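Local coordinates for protein prolyl oligopeptidase (Galerina marginata, PDB 5N4B) that cleaves peptide bonds after proline and macrocyclises peptide precursors in the biosynthesis of the amanitin toxins, at residues I385-Y388 against Q394-R397; Y433-T436 against Q441-S444; I327-N330 against Y336-I339. The protein carries 1 engineered substitution. All blocks are in the same frame, centred on the assembly; numbering follows the deposited sequence.

Contact 1. Residues I385-Y388 against Q394-R397; sequences IYLY and QLTR
A classic beta bulge shapes this hairpin, with Leu395 and Thr396 both set against Leu387 where the third strand of a propeller blade meets its outermost one. Two backbone bonds define it: Leu387 N donates to Thr396 O at 3.0 Å, while Leu395 N reaches Leu387 O at a short 2.7 Å. Past the bulge the pairing slips by one residue, so that Tyr388 faces Gln394 while Tyr386 faces Arg397, all four on one side of the sheet.

On that side Gln394 serves both aromatic rings. Its CA lies over a face of Tyr388, 4.0 Å from the ring centroid, a CH-pi contact. With CG anti to the backbone N (chi1 -165°) and an extended chain, the amide is carried on to Tyr386, where Gln394 CD comes within 3.4 Å of Tyr386 CD2. The amide is only 23° from parallel to the Tyr386 ring, over whose rim OE1 is placed, but stands almost upright to that of Tyr388. Arg397 runs extended past the far end of Tyr386, its CD 3.6 Å from OH; that hydroxyl is hydrogen-bonded to Glu384. A water accepts from Ile385 N and, in the guanidinium plane, from Arg397 NE at 2.9 Å.

On the side bearing Leu387 and Thr396 the contact is slight and made by carbon atoms: Leu387 CB approaches Thr396 CG2 at 4.0 Å, and Leu387 itself leans on Phe435. The polar outer strand thus covers buried tyrosines with flat and aliphatic groups, and the bridging water ties the arginine side chain to the neighbouring backbone.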
loop_
_atom_site.group_PDB
_atom_site.type_symbol
_atom_site.label_atom_id
_atom_site.label_comp_id
_atom_site.label_asym_id
_atom_site.label_seq_id
_atom_site.Cartn_x
_atom_site.Cartn_y
_atom_site.Cartn_z
ATOM N N ILE A 385 -8.801 -19.010 5.961
ATOM C CA ILE A 385 -7.677 -19.769 5.419
ATOM C C ILE A 385 -8.074 -21.221 5.270
ATOM O O ILE A 385 -8.562 -21.831 6.222
ATOM C CB ILE A 385 -6.436 -19.621 6.317
ATOM C CG1 ILE A 385 -6.122 -18.132 6.600
ATOM C CG2 ILE A 385 -5.250 -20.303 5.641
ATOM C CD1 ILE A 385 -6.447 -17.727 7.991
ATOM N N TYR A 386 -7.797 -21.805 4.099
ATOM C CA TYR A 386 -8.137 -23.205 3.807
ATOM C C TYR A 386 -6.943 -23.925 3.205
ATOM O O TYR A 386 -6.195 -23.356 2.420
ATOM C CB TYR A 386 -9.339 -23.322 2.841
ATOM C CG TYR A 386 -10.596 -22.716 3.401
ATOM C CD1 TYR A 386 -10.872 -21.379 3.215
ATOM C CD2 TYR A 386 -11.454 -23.445 4.170
ATOM C CE1 TYR A 386 -12.013 -20.814 3.754
ATOM C CE2 TYR A 386 -12.598 -22.913 4.674
ATOM C CZ TYR A 386 -12.869 -21.590 4.490
ATOM O OH TYR A 386 -14.002 -21.053 5.078
ATOM N N LEU A 387 -6.851 -25.225 3.496
ATOM C CA LEU A 387 -5.904 -26.143 2.884
ATOM C C LEU A 387 -6.659 -27.002 1.879
ATOM O O LEU A 387 -7.723 -27.540 2.211
ATOM C CB LEU A 387 -5.252 -27.004 3.967
ATOM C CG LEU A 387 -4.237 -27.993 3.449
ATOM C CD1 LEU A 387 -3.002 -27.296 2.881
ATOM C CD2 LEU A 387 -3.835 -28.910 4.620
ATOM N N TYR A 388 -6.116 -27.120 0.694
ATOM C CA TYR A 388 -6.642 -27.940 -0.403
ATOM C C TYR A 388 -5.636 -29.003 -0.817
ATOM O O TYR A 388 -4.420 -28.782 -0.796
ATOM C CB TYR A 388 -6.891 -27.092 -1.644
ATOM C CG TYR A 388 -8.121 -26.227 -1.578
ATOM C CD1 TYR A 388 -8.133 -25.032 -0.862
ATOM C CD2 TYR A 388 -9.276 -26.604 -2.223
ATOM C CE1 TYR A 388 -9.273 -24.277 -0.771
ATOM C CE2 TYR A 388 -10.438 -25.809 -2.156
ATOM C CZ TYR A 388 -10.395 -24.649 -1.439
ATOM O OH TYR A 388 -11.553 -23.893 -1.374
ATOM N N GLN A 394 -11.168 -29.232 -0.697
ATOM C CA GLN A 394 -10.949 -28.426 0.496
ATOM C C GLN A 394 -10.894 -29.346 1.696
ATOM O O GLN A 394 -11.890 -30.016 2.009
ATOM C CB GLN A 394 -12.083 -27.428 0.633
ATOM C CG GLN A 394 -11.761 -26.315 1.615
ATOM C CD GLN A 394 -12.947 -25.420 1.805
ATOM O OE1 GLN A 394 -13.136 -24.432 1.068
ATOM N NE2 GLN A 394 -13.748 -25.747 2.765
ATOM N N LEU A 395 -9.746 -29.392 2.372
ATOM C CA LEU A 395 -9.498 -30.346 3.442
ATOM C C LEU A 395 -9.884 -29.828 4.796
ATOM O O LEU A 395 -10.455 -30.573 5.607
ATOM C CB LEU A 395 -8.025 -30.756 3.461
ATOM C CG LEU A 395 -7.502 -31.475 2.203
ATOM C CD1 LEU A 395 -6.018 -31.707 2.299
ATOM C CD2 LEU A 395 -8.222 -32.766 1.946
ATOM N N THR A 396 -9.556 -28.568 5.072
ATOM C CA THR A 396 -9.754 -28.046 6.405
ATOM C C THR A 396 -9.664 -26.525 6.346
ATOM O O THR A 396 -9.008 -25.955 5.465
ATOM C CB THR A 396 -8.746 -28.636 7.398
ATOM O OG1 THR A 396 -9.106 -28.276 8.735
ATOM C CG2 THR A 396 -7.391 -28.190 7.140
ATOM N N ARG A 397 -10.294 -25.896 7.321
ATOM C CA ARG A 397 -10.140 -24.475 7.590
ATOM C C ARG A 397 -9.100 -24.333 8.698
ATOM O O ARG A 397 -9.181 -25.027 9.734
ATOM C CB ARG A 397 -11.456 -23.842 8.015
ATOM C CG ARG A 397 -11.301 -22.318 8.249
ATOM C CD ARG A 397 -12.610 -21.634 8.377
ATOM N NE ARG A 397 -12.416 -20.226 8.688
ATOM C CZ ARG A 397 -13.404 -19.429 8.973
ATOM N NH1 ARG A 397 -14.648 -19.882 8.929
ATOM N NH2 ARG A 397 -13.170 -18.209 9.314
HETATM O O HOH W 1 -9.713 -19.189 8.778
#

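Contact 2. Residues Y433-T436 against Q441-S444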
loop_
_atom_site.group_PDB
_atom_site.type_symbol
_atom_site.label_atom_id
_atom_site.label_comp_id
_atom_site.label_asym_id
_atom_site.label_seq_id
_atom_site.Cartn_x
_atom_site.Cartn_y
_atom_site.Cartn_z
ATOM N N TYR A 433 2.217 -24.297 9.923
ATOM C CA TYR A 433 1.636 -25.579 9.556
ATOM C C TYR A 433 2.789 -26.478 9.133
ATOM O O TYR A 433 3.516 -26.156 8.181
ATOM C CB TYR A 433 0.612 -25.440 8.443
ATOM C CG TYR A 433 -0.172 -26.715 8.173
ATOM C CD1 TYR A 433 0.350 -27.710 7.369
ATOM C CD2 TYR A 433 -1.414 -26.921 8.746
ATOM C CE1 TYR A 433 -0.326 -28.890 7.132
ATOM C CE2 TYR A 433 -2.117 -28.122 8.507
ATOM C CZ TYR A 433 -1.566 -29.067 7.701
ATOM O OH TYR A 433 -2.251 -30.230 7.475
ATOM N N ASP A 434 2.942 -27.620 9.827
ATOM C CA ASP A 434 4.058 -28.540 9.600
ATOM C C ASP A 434 3.495 -29.865 9.107
ATOM O O ASP A 434 2.910 -30.618 9.894
ATOM C CB ASP A 434 4.811 -28.716 10.914
ATOM C CG ASP A 434 5.945 -29.726 10.835
ATOM O OD1 ASP A 434 6.226 -30.231 9.738
ATOM O OD2 ASP A 434 6.548 -29.967 11.919
ATOM N N PHE A 435 3.703 -30.158 7.805
ATOM C CA PHE A 435 3.155 -31.381 7.213
ATOM C C PHE A 435 3.814 -32.631 7.790
ATOM O O PHE A 435 3.244 -33.705 7.656
ATOM C CB PHE A 435 3.332 -31.401 5.702
ATOM C CG PHE A 435 2.364 -30.549 4.931
ATOM C CD1 PHE A 435 1.166 -31.053 4.499
ATOM C CD2 PHE A 435 2.666 -29.223 4.675
ATOM C CE1 PHE A 435 0.275 -30.253 3.767
ATOM C CE2 PHE A 435 1.783 -28.408 3.959
ATOM C CZ PHE A 435 0.592 -28.948 3.495
ATOM N N THR A 436 5.000 -32.522 8.394
ATOM C CA THR A 436 5.678 -33.687 8.941
ATOM C C THR A 436 5.154 -34.097 10.312
ATOM O O THR A 436 5.496 -35.189 10.786
ATOM C CB THR A 436 7.209 -33.503 9.039
ATOM O OG1 THR A 436 7.547 -32.649 10.119
ATOM C CG2 THR A 436 7.815 -32.962 7.785
ATOM N N GLN A 441 -1.612 -32.391 15.038
ATOM C CA GLN A 441 -0.628 -31.536 15.682
ATOM C C GLN A 441 0.104 -30.681 14.661
ATOM O O GLN A 441 1.202 -30.200 14.947
ATOM C CB GLN A 441 0.425 -32.364 16.418
ATOM C CG GLN A 441 -0.167 -33.162 17.564
ATOM C CD GLN A 441 0.879 -33.984 18.294
ATOM O OE1 GLN A 441 1.121 -35.146 17.981
ATOM N NE2 GLN A 441 1.492 -33.375 19.289
ATOM N N ARG A 442 -0.478 -30.510 13.481
ATOM C CA ARG A 442 0.237 -29.827 12.402
ATOM C C ARG A 442 0.209 -28.317 12.519
ATOM O O ARG A 442 1.142 -27.664 12.043
ATOM C CB ARG A 442 -0.277 -30.287 11.047
ATOM C CG ARG A 442 -0.014 -31.756 10.834
ATOM C CD ARG A 442 -0.390 -32.074 9.468
ATOM N NE ARG A 442 -0.066 -33.424 9.052
ATOM C CZ ARG A 442 -0.397 -33.853 7.835
ATOM N NH1 ARG A 442 -1.044 -33.031 6.975
ATOM N NH2 ARG A 442 -0.089 -35.083 7.481
ATOM N N PHE A 443 -0.830 -27.753 13.095
ATOM C CA PHE A 443 -0.983 -26.309 13.184
ATOM C C PHE A 443 -0.587 -25.808 14.559
ATOM O O PHE A 443 -1.011 -26.367 15.583
ATOM C CB PHE A 443 -2.439 -25.938 12.912
ATOM C CG PHE A 443 -2.694 -24.470 12.794
ATOM C CD1 PHE A 443 -2.388 -23.796 11.631
ATOM C CD2 PHE A 443 -3.228 -23.755 13.854
ATOM C CE1 PHE A 443 -2.641 -22.409 11.508
ATOM C CE2 PHE A 443 -3.468 -22.368 13.720
ATOM C CZ PHE A 443 -3.181 -21.743 12.517
ATOM N N SER A 444 0.256 -24.773 14.604
ATOM C CA SER A 444 0.700 -24.214 15.871
ATOM C C SER A 444 0.927 -22.715 15.728
ATOM O O SER A 444 0.998 -22.179 14.628
ATOM C CB SER A 444 1.999 -24.860 16.353
ATOM O OG SER A 444 3.104 -24.582 15.525
HETATM O O HOH W 2 2.778 -36.334 8.810
#
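Arg442 lies across Tyr433 and carries most of this contact, at the end of the hairpin formed by strands 426-434 and 443-448 in a blade of the beta-propeller. The packing is tight here. Arg442 CB sits over a face of the Tyr433 ring, 4.0 Å from its centroid; CG anti to the carbonyl carbon (chi1 -63°) lets the extended chain pass obliquely over the ring, bringing CD near the hydroxyl. There NH1 donates to Tyr433 OH at 3.1 Å along a nearly straight line (163° at the hydrogen). The hydroxyl lies in the guanidinium plane, which stands almost perpendicular to the phenol. Phe435 O is poised over the guanidinium face, 3.6 Å from NE, and the Phe435 ring takes the CE1 edge of Tyr433 over its centre. In the backbone, Asp434 N donates to Arg442 O at 2.9 Å.

The remainder is looser. Phe443 pairs with Tyr433 across the strands, yet their rings meet only edge to edge, with CD1 of Phe443 4.4 Å from CD2 of Tyr433. Toward solvent, a water donates to Phe435 O and holds Arg442 NH2 weakly. The exposed Thr436 turns back on its own segment: its N meets Asp434 OD1 at 2.9 Å, closing an Asx turn, and its OG1 bonds to that oxygen from the same carboxylate face.

Ala437 O accepts from Arg442 NE, and Glu439 makes a salt bridge with NH2. With all three nitrogens bonded in different directions, the guanidinium is probably fixed in rotation, its charge balanced within the turn, and the Tyr433 hydroxyl is tied to that turn.

Contact 3. Residues I327-N330 against Y336-I339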
loop_
_atom_site.group_PDB
_atom_site.type_symbol
_atom_site.label_atom_id
_atom_site.label_comp_id
_atom_site.label_asym_id
_atom_site.label_seq_id
_atom_site.Cartn_x
_atom_site.Cartn_y
_atom_site.Cartn_z
ATOM N N ILE A 327 -3.292 -21.008 -12.202
ATOM C CA ILE A 327 -3.333 -19.561 -12.310
ATOM C C ILE A 327 -4.500 -19.042 -11.504
ATOM O O ILE A 327 -5.641 -19.515 -11.670
ATOM C CB ILE A 327 -3.471 -19.119 -13.772
ATOM C CG1 ILE A 327 -2.392 -19.798 -14.638
ATOM C CG2 ILE A 327 -3.376 -17.616 -13.885
ATOM C CD1 ILE A 327 -2.392 -19.397 -16.141
ATOM N N LYS A 328 -4.252 -17.998 -10.707
ATOM C CA LYS A 328 -5.334 -17.271 -10.060
ATOM C C LYS A 328 -5.816 -16.210 -11.031
ATOM O O LYS A 328 -5.006 -15.463 -11.580
ATOM C CB LYS A 328 -4.847 -16.603 -8.782
ATOM C CG LYS A 328 -5.965 -15.839 -8.038
ATOM C CD LYS A 328 -5.584 -15.329 -6.642
ATOM C CE LYS A 328 -4.495 -14.286 -6.612
ATOM N NZ LYS A 328 -4.907 -13.018 -7.233
ATOM N N THR A 329 -7.108 -16.153 -11.280
ATOM C CA THR A 329 -7.646 -15.274 -12.317
ATOM C C THR A 329 -9.025 -14.786 -11.944
ATOM O O THR A 329 -9.755 -15.447 -11.201
ATOM C CB THR A 329 -7.666 -15.961 -13.707
ATOM O OG1 THR A 329 -8.078 -15.045 -14.728
ATOM C CG2 THR A 329 -8.669 -17.067 -13.738
ATOM N N ASN A 330 -9.395 -13.634 -12.505
ATOM C CA ASN A 330 -10.788 -13.172 -12.475
ATOM C C ASN A 330 -11.487 -13.261 -13.840
ATOM O O ASN A 330 -12.545 -12.666 -14.025
ATOM C CB ASN A 330 -10.922 -11.784 -11.834
ATOM C CG ASN A 330 -10.281 -10.724 -12.644
ATOM O OD1 ASN A 330 -9.815 -10.971 -13.748
ATOM N ND2 ASN A 330 -10.283 -9.493 -12.128
ATOM N N TYR A 336 -12.742 -13.993 -8.373
ATOM C CA TYR A 336 -11.532 -14.770 -8.613
ATOM C C TYR A 336 -11.749 -16.271 -8.434
ATOM O O TYR A 336 -12.698 -16.724 -7.792
ATOM C CB TYR A 336 -10.344 -14.233 -7.809
ATOM C CG TYR A 336 -9.784 -12.908 -8.246
ATOM C CD1 TYR A 336 -10.417 -11.712 -7.931
ATOM C CD2 TYR A 336 -8.612 -12.845 -8.989
ATOM C CE1 TYR A 336 -9.872 -10.480 -8.317
ATOM C CE2 TYR A 336 -8.088 -11.618 -9.379
ATOM C CZ TYR A 336 -8.731 -10.459 -9.033
ATOM O OH TYR A 336 -8.248 -9.190 -9.396
ATOM N N LYS A 337 -10.812 -17.036 -8.987
ATOM C CA LYS A 337 -10.857 -18.501 -9.024
ATOM C C LYS A 337 -9.481 -18.999 -9.434
ATOM O O LYS A 337 -8.609 -18.211 -9.773
ATOM C CB LYS A 337 -11.925 -19.024 -9.991
ATOM C CG LYS A 337 -11.676 -18.675 -11.438
ATOM C CD LYS A 337 -12.703 -19.257 -12.362
ATOM C CE LYS A 337 -12.517 -18.802 -13.790
ATOM N NZ LYS A 337 -13.530 -19.511 -14.672
ATOM N N VAL A 338 -9.274 -20.301 -9.380
ATOM C CA VAL A 338 -8.048 -20.916 -9.888
ATOM C C VAL A 338 -8.398 -21.712 -11.119
ATOM O O VAL A 338 -9.284 -22.590 -11.056
ATOM C CB VAL A 338 -7.352 -21.832 -8.867
ATOM C CG1 VAL A 338 -6.090 -22.440 -9.475
ATOM C CG2 VAL A 338 -7.035 -21.108 -7.577
ATOM N N ILE A 339 -7.683 -21.453 -12.207
ATOM C CA ILE A 339 -7.787 -22.228 -13.422
ATOM C C ILE A 339 -6.486 -22.994 -13.644
ATOM O O ILE A 339 -5.431 -22.700 -13.071
ATOM C CB ILE A 339 -8.119 -21.364 -14.666
ATOM C CG1 ILE A 339 -6.995 -20.351 -14.894
ATOM C CG2 ILE A 339 -9.464 -20.679 -14.527
ATOM C CD1 ILE A 339 -7.111 -19.650 -16.259
#
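Asn330 and Tyr336 pack side by side where a beta hairpin opens into its turn; the hairpin's strands, 324-329 and 337-342, are the two middle ones of a four-stranded propeller blade. Four backbone bonds set the register, Ile327 and Ile339 exchanging one pair and Thr329 and Lys337 another. Among them, Ile339 N to Ile327 O measures 2.9 Å.

The conformation of Asn330 is the telling one. Its backbone sets CB over the centre of the Tyr336 ring, 3.6 Å from the centroid and only 4° off the normal, an almost central CH-pi contact. CG stands between the backbone N and the carbonyl carbon (chi1 67°), and this lays the amide alongside the phenol, pointing the same way, with Asn330 ND2 ending 3.4 Å from Tyr336 OH without the angle for a hydrogen bond. Both polar ends are served by Asp314 instead: its N donates to Asn330 OD1, and its OD2 is bonded to Tyr336 OH.

On the sheet face bearing Ile327, Thr329, Lys337 and Ile339, the branches pack against one another. Thr329 splits its roles, OG1 being bonded to Asp314 O and Leu331 N while CG2 crosses the Ile339 side chain at about a right angle, 3.8 Å from its CG2. Ile339 holds CG1 between N and the carbonyl carbon (chi1 62°), which brings that atom to 3.9 Å from Ile327 CB. Lys337 instead extends outward to a salt bridge with Asp352, leaving its CG beside Thr329.

From the opposite sheet face Lys328, bent near its end, comes obliquely toward the ring, its NZ stopping 4.1 Å from Tyr336 CE2.

All three contacts join neighbouring strands of propeller hairpins, each in a different blade. Contact 3 lies deepest, between two middle strands with regular pairing, and most of its polar side-chain ends are answered by aspartates elsewhere in the blade. Contacts 1 and 2 involve outermost strands and are partly exposed: a bulge and a glutamine between tyrosines mark the first, an arginine gripped within its turn the second. Their centres are about 13 Å apart and they touch, Leu387 CD1 of contact 1 meeting Phe435 CZ of contact 2 at 4.0 Å, so apolar packing joins the two blades. Contact 3 touches neither; its centre is about 17 Å from that of contact 1 and about 27 Å from that of contact 2.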